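Side-chain contacts in uncharacterized protein (Photobacterium profundum, PDB 3R87), which probably acts as a thioesterase-like hydrolase of the 4-hydroxybenzoyl-CoA thioesterase family, within the hotdog-fold superfamily, and has a magnesium site: residues D127-A130 / S131-A134; H26-F29 / L30-E34. One frame throughout, in Å; residues are numbered along the deposited sequence.

Interaction 1 of 2, residues D127-A130 / S131-A134; sequences DILA and SMMA
D127, I128 and L129 meet S131, M132 and M133 through flat peptide carbonyls, with no aromatic ring in either segment. The N-H of S131 stands over the carbonyl plane of D127, 36° out of it, and S131 N lies 3.0 Å from D127 O. M132 N comes to I128 O almost head-on to the carbonyl at 2.9 Å, and the N-H...O angle of 166° makes this a straight bond. M133 N binds L129 O at 3.0 Å and has a second, weak bond to A130 O at 3.3 Å. Bonds from residue i+4 back to i identify an alpha-helix, here helix 126-133, the last helix of this hotdog-fold chain. The side chains of I128 and S131 touch K45 of helix 43-53, while M132 packs on I41 and on F82 of strand 75-85. Across the contact, chi1 of -71° keeps M132 CG beside its backbone N and 3.3 Å from I128 O; the extended second torsion then brings M132 SD obliquely to 3.8 Å from I128 CG2, and the bend at the third turns only CE. The hydroxyl of S131 is hydrogen-bonded to I41 O. D127 OD2 forms a salt bridge with K45; D127 and H53 are seen to bind magnesium in this protein, although none is bound to this chain, and their side chains lie about 8 Å apart.

Interaction 2 of 2, residues H26-F29 / L30-E34; sequences HPNF and LKYFE
The first turns of helix 28-41, the long helix of the hotdog fold, set N28 and F29 against K31, Y32 and F33. Y32 N binds N28 O in the carbonyl plane at 3.2 Å, and the same oxygen sits 3.4 Å above the plane of the Y32 ring, over its centre. With chi1 at -53°, Y32 CG stays beside its backbone N, which swings the ring back over this carbonyl and Y32 OH to 3.5 Å from N28 CB. Both polar ends are hydrogen-bonded to D17: N28 ND2 donates to its backbone O, and Y32 OH pairs with its OD1. The K31 chain, extended beyond CG, runs alongside N28 and points the same way, with K31 CE 3.7 Å from N28 OD1. F29 CD1 meets Y32 CE2 at 3.7 Å; the ring planes stand at 90° but the approach is oblique. F29 O accepts from F33 N at 3.0 Å and lies over one face of the F33 ring. Near the N-terminal end of the helix, a water bridges L30 N and H26 O. L30 packs on P27 of a second subunit. F29 and F33 meet V96 and V106 of strands 89-97 and 106-115, the helix-on-sheet packing of the hotdog fold.

How the interactions relate
Each interaction is a contact between successive turns of a single helix, but of different helices; their centres lie 23 Å apart, on opposite sides of the chain's centre, and their nearest atoms are about 11 Å apart. Interaction 2 is core: six of its eight touching residues are buried. Interaction 1 is partly buried and nearer the surface, with two buried and four exposed. In interaction 2 rings are laid over carbonyls (Y32, F33), F29 and F33 pack on the strands, and two other subunits add packing. Interaction 1 has aliphatic and methionine packing, holds D127, one of the two magnesium-binding residues, and is touched by no other subunit. I41, at the far end of helix 28-41, supplies a link between the two helices.

Interaction 1 of 2, residues D127-A130 / S131-A134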
ATOM      1  N   ASP A 127     -13.167  -2.798 -28.692  1.00 18.56           N
ATOM      2  CA  ASP A 127     -11.910  -2.057 -28.790  0.50 19.51           C
ATOM      3  C   ASP A 127     -10.881  -2.492 -27.783  1.00 17.78           C
ATOM      4  O   ASP A 127      -9.669  -2.467 -28.087  1.00 17.82           O
ATOM      5  CB  ASP A 127     -12.165  -0.623 -28.509  0.50 21.77           C
ATOM      6  CG  ASP A 127     -10.947   0.254 -28.870  0.50 23.40           C
ATOM      7  OD1 ASP A 127     -10.326   0.175 -29.972  0.50 27.63           O
ATOM      8  OD2 ASP A 127     -10.588   1.045 -27.986  0.50 25.40           O
ATOM      9  N   ILE A 128     -11.342  -2.950 -26.615  1.00 16.90           N
ATOM     10  CA  ILE A 128     -10.438  -3.534 -25.623  1.00 16.08           C
ATOM     11  C   ILE A 128      -9.904  -4.839 -26.139  1.00 15.91           C
ATOM     12  O   ILE A 128      -8.706  -5.109 -26.077  1.00 16.01           O
ATOM     13  CB  ILE A 128     -11.127  -3.662 -24.270  1.00 17.10           C
ATOM     14  CG1 ILE A 128     -11.466  -2.294 -23.677  1.00 19.98           C
ATOM     15  CG2 ILE A 128     -10.289  -4.510 -23.332  1.00 17.86           C
ATOM     16  CD1 ILE A 128     -10.272  -1.458 -23.281  1.00 20.02           C
ATOM     17  N   LEU A 129     -10.830  -5.703 -26.665  1.00 15.36           N
ATOM     18  CA  LEU A 129     -10.348  -6.985 -27.193  0.80 16.81           C
ATOM     19  C   LEU A 129      -9.366  -6.755 -28.359  1.00 16.17           C
ATOM     20  O   LEU A 129      -8.363  -7.440 -28.437  1.00 18.21           O
ATOM     21  CB  LEU A 129     -11.536  -7.832 -27.692  0.80 18.67           C
ATOM     22  CG  LEU A 129     -12.569  -8.305 -26.639  0.80 20.07           C
ATOM     23  CD1 LEU A 129     -13.856  -8.913 -27.312  0.80 23.48           C
ATOM     24  CD2 LEU A 129     -11.851  -9.264 -25.720  0.80 23.34           C
ATOM     25  N   ALA A 130      -9.635  -5.778 -29.177  1.00 16.52           N
ATOM     26  CA  ALA A 130      -8.706  -5.482 -30.298  1.00 17.55           C
ATOM     27  C   ALA A 130      -7.337  -5.124 -29.781  1.00 17.77           C
ATOM     28  O   ALA A 130      -6.334  -5.564 -30.324  1.00 20.27           O
ATOM     29  CB  ALA A 130      -9.276  -4.363 -31.129  1.00 19.91           C
ATOM     30  N   SER A 131      -7.328  -4.276 -28.739  1.00 17.77           N
ATOM     31  CA  SER A 131      -6.092  -3.813 -28.178  1.00 19.47           C
ATOM     32  C   SER A 131      -5.324  -5.014 -27.613  1.00 19.38           C
ATOM     33  O   SER A 131      -4.109  -5.113 -27.688  1.00 22.89           O
ATOM     34  CB  SER A 131      -6.328  -2.682 -27.185  1.00 19.31           C
ATOM     35  OG  SER A 131      -5.165  -2.126 -26.759  1.00 22.25           O
ATOM     36  N   MET A 132      -6.061  -5.842 -26.866  1.00 18.74           N
ATOM     37  CA  MET A 132      -5.457  -7.022 -26.248  1.00 20.09           C
ATOM     38  C   MET A 132      -4.849  -7.931 -27.256  1.00 24.40           C
ATOM     39  O   MET A 132      -3.776  -8.506 -26.988  1.00 29.33           O
ATOM     40  CB  MET A 132      -6.511  -7.834 -25.482  1.00 18.92           C
ATOM     41  CG  MET A 132      -6.985  -7.128 -24.196  1.00 17.83           C
ATOM     42  SD  MET A 132      -8.455  -7.834 -23.461  1.00 17.50           S
ATOM     43  CE  MET A 132      -7.953  -9.536 -23.130  1.00 22.91           C
ATOM     44  N   MET A 133      -5.470  -8.110 -28.416  1.00 25.86           N
ATOM     45  CA  MET A 133      -4.968  -9.015 -29.419  1.00 30.86           C
ATOM     46  C   MET A 133      -4.022  -8.300 -30.420  1.00 31.72           C
ATOM     47  O   MET A 133      -3.441  -8.932 -31.312  1.00 35.88           O
ATOM     48  CB  MET A 133      -6.157  -9.643 -30.137  1.00 32.11           C
ATOM     49  CG  MET A 133      -6.799 -10.776 -29.238  1.00 33.91           C
ATOM     50  SD  MET A 133      -8.356 -10.950 -30.065  1.00 45.66           S
ATOM     51  CE  MET A 133      -7.746 -12.254 -31.103  1.00 45.16           C
ATOM     52  N   ALA A 134      -3.835  -6.976 -30.360  1.00 32.70           N
ATOM     53  CA  ALA A 134      -2.940  -6.231 -31.323  1.00 33.58           C
ATOM     54  C   ALA A 134      -1.470  -6.624 -31.210  1.00 36.86           C
ATOM     55  O   ALA A 134      -1.036  -7.131 -30.183  1.00 39.37           O
ATOM     56  CB  ALA A 134      -3.109  -4.723 -31.095  1.00 35.48           C
TER

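Interaction 2 of 2, residues H26-F29 / L30-E34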
ATOM      1  N   HIS A  26       2.837 -10.692   0.596  1.00  6.77           N
ATOM      2  CA  HIS A  26       2.119 -11.431  -0.457  1.00  7.44           C
ATOM      3  C   HIS A  26       1.011 -10.686  -1.155  1.00  7.03           C
ATOM      4  O   HIS A  26       0.813 -10.913  -2.363  1.00  7.71           O
ATOM      5  CB  HIS A  26       1.689 -12.822   0.026  1.00  8.59           C
ATOM      6  CG  HIS A  26       0.564 -12.806   1.025  1.00  8.95           C
ATOM      7  ND1 HIS A  26       0.773 -12.665   2.369  1.00 10.34           N
ATOM      8  CD2 HIS A  26      -0.785 -12.869   0.860  1.00  9.40           C
ATOM      9  CE1 HIS A  26      -0.419 -12.623   2.969  1.00 11.54           C
ATOM     10  NE2 HIS A  26      -1.403 -12.724   2.111  1.00 10.90           N
ATOM     11  N   PRO A  27       0.206  -9.813  -0.506  1.00  7.27           N
ATOM     12  CA  PRO A  27      -0.837  -9.114  -1.251  1.00  7.99           C
ATOM     13  C   PRO A  27      -0.308  -8.289  -2.393  1.00  7.73           C
ATOM     14  O   PRO A  27      -1.004  -8.007  -3.388  1.00  9.34           O
ATOM     15  CB  PRO A  27      -1.532  -8.259  -0.215  1.00  9.05           C
ATOM     16  CG  PRO A  27      -1.318  -9.043   1.058  1.00  9.68           C
ATOM     17  CD  PRO A  27       0.113  -9.532   0.950  1.00  8.11           C
ATOM     18  N   ASN A  28       0.971  -7.877  -2.313  1.00  6.78           N
ATOM     19  CA  ASN A  28       1.515  -7.029  -3.375  1.00  7.02           C
ATOM     20  C   ASN A  28       1.577  -7.740  -4.717  1.00  7.22           C
ATOM     21  O   ASN A  28       1.552  -7.071  -5.748  1.00  7.55           O
ATOM     22  CB  ASN A  28       2.917  -6.550  -2.975  1.00  7.27           C
ATOM     23  CG  ASN A  28       2.858  -5.596  -1.800  1.00  7.42           C
ATOM     24  OD1 ASN A  28       1.830  -4.958  -1.563  1.00 10.47           O
ATOM     25  ND2 ASN A  28       3.920  -5.517  -1.037  1.00  7.93           N
ATOM     26  N   PHE A  29       1.661  -9.080  -4.733  1.00  7.51           N
ATOM     27  CA  PHE A  29       1.722  -9.755  -6.018  1.00  7.28           C
ATOM     28  C   PHE A  29       0.494  -9.494  -6.857  1.00  7.46           C
ATOM     29  O   PHE A  29       0.586  -9.428  -8.105  1.00  7.76           O
ATOM     30  CB  PHE A  29       1.994 -11.244  -5.829  1.00  8.03           C
ATOM     31  CG  PHE A  29       3.322 -11.535  -5.243  1.00  7.54           C
ATOM     32  CD1 PHE A  29       4.512 -11.213  -5.926  1.00  9.05           C
ATOM     33  CD2 PHE A  29       3.454 -12.111  -3.991  1.00  8.20           C
ATOM     34  CE1 PHE A  29       5.731 -11.519  -5.419  1.00  9.15           C
ATOM     35  CE2 PHE A  29       4.692 -12.426  -3.464  1.00  9.57           C
ATOM     36  CZ  PHE A  29       5.861 -12.147  -4.177  1.00  9.04           C
ATOM     37  N   LEU A  30      -0.693  -9.375  -6.244  1.00  7.68           N
ATOM     38  CA  LEU A  30      -1.861  -9.054  -7.034  0.50  8.01           C
ATOM     39  C   LEU A  30      -1.802  -7.675  -7.630  1.00  7.26           C
ATOM     40  O   LEU A  30      -2.375  -7.428  -8.702  1.00  7.84           O
ATOM     41  CB  LEU A  30      -3.187  -9.245  -6.289  0.50  8.44           C
ATOM     42  CG  LEU A  30      -3.762 -10.660  -6.243  0.50 11.27           C
ATOM     43  CD1 LEU A  30      -4.765 -10.600  -5.035  0.50 14.31           C
ATOM     44  CD2 LEU A  30      -4.275 -11.143  -7.599  0.50 11.78           C
ATOM     45  N   LYS A  31      -1.094  -6.738  -6.961  1.00  7.32           N
ATOM     46  CA  LYS A  31      -0.872  -5.421  -7.579  0.50  7.32           C
ATOM     47  C   LYS A  31      -0.048  -5.571  -8.874  1.00  7.01           C
ATOM     48  O   LYS A  31      -0.356  -4.935  -9.888  1.00  7.28           O
ATOM     49  CB  LYS A  31      -0.119  -4.487  -6.612  0.50  8.58           C
ATOM     50  CG  LYS A  31      -0.865  -4.197  -5.363  0.50  9.92           C
ATOM     51  CD  LYS A  31      -0.065  -3.325  -4.408  0.50 13.73           C
ATOM     52  CE  LYS A  31      -0.875  -3.057  -3.114  0.50 19.92           C
ATOM     53  NZ  LYS A  31      -0.432  -1.821  -2.363  0.50 22.73           N
ATOM     54  N   TYR A  32       1.032  -6.370  -8.791  1.00  6.98           N
ATOM     55  CA  TYR A  32       1.883  -6.517  -9.958  1.00  7.33           C
ATOM     56  C   TYR A  32       1.107  -7.168 -11.104  1.00  6.76           C
ATOM     57  O   TYR A  32       1.290  -6.800 -12.257  1.00  7.50           O
ATOM     58  CB  TYR A  32       3.084  -7.391  -9.632  1.00  7.78           C
ATOM     59  CG  TYR A  32       3.888  -6.945  -8.404  1.00  7.34           C
ATOM     60  CD1 TYR A  32       3.885  -5.628  -7.918  1.00  7.58           C
ATOM     61  CD2 TYR A  32       4.612  -7.901  -7.717  1.00  8.00           C
ATOM     62  CE1 TYR A  32       4.562  -5.324  -6.749  1.00  7.78           C
ATOM     63  CE2 TYR A  32       5.306  -7.602  -6.548  1.00  8.78           C
ATOM     64  CZ  TYR A  32       5.243  -6.293  -6.060  1.00  7.73           C
ATOM     65  OH  TYR A  32       5.869  -6.045  -4.876  1.00  9.19           O
ATOM     66  N   PHE A  33       0.235  -8.138 -10.771  1.00  6.79           N
ATOM     67  CA  PHE A  33      -0.582  -8.761 -11.780  1.00  7.16           C
ATOM     68  C   PHE A  33      -1.520  -7.754 -12.421  1.00  6.87           C
ATOM     69  O   PHE A  33      -1.745  -7.791 -13.625  1.00  7.35           O
ATOM     70  CB  PHE A  33      -1.321  -9.944 -11.223  1.00  7.32           C
ATOM     71  CG  PHE A  33      -0.493 -11.152 -10.890  1.00  7.56           C
ATOM     72  CD1 PHE A  33       0.818 -11.318 -11.326  1.00  8.12           C
ATOM     73  CD2 PHE A  33      -1.054 -12.203 -10.177  1.00  9.10           C
ATOM     74  CE1 PHE A  33       1.532 -12.470 -11.101  1.00  9.34           C
ATOM     75  CE2 PHE A  33      -0.317 -13.372  -9.938  1.00 10.63           C
ATOM     76  CZ  PHE A  33       0.972 -13.505 -10.384  1.00 10.01           C
ATOM     77  N   GLU A  34      -2.091  -6.838 -11.614  1.00  7.20           N
ATOM     78  CA  GLU A  34      -2.952  -5.792 -12.130  1.00  7.55           C
ATOM     79  C   GLU A  34      -2.184  -4.912 -13.129  1.00  7.25           C
ATOM     80  O   GLU A  34      -2.701  -4.625 -14.223  1.00  7.67           O
ATOM     81  CB  GLU A  34      -3.547  -4.980 -10.986  1.00  8.07           C
ATOM     82  CG  GLU A  34      -4.708  -4.108 -11.387  1.00  9.56           C
ATOM     83  CD  GLU A  34      -4.334  -2.819 -12.168  1.00 10.60           C
ATOM     84  OE1 GLU A  34      -3.320  -2.240 -11.910  1.00 11.65           O
ATOM     85  OE2 GLU A  34      -5.121  -2.356 -13.021  1.00 14.18           O
TER
HETATM   86  O   HOH W   1      -1.540 -11.093  -3.885  0.50 13.32           O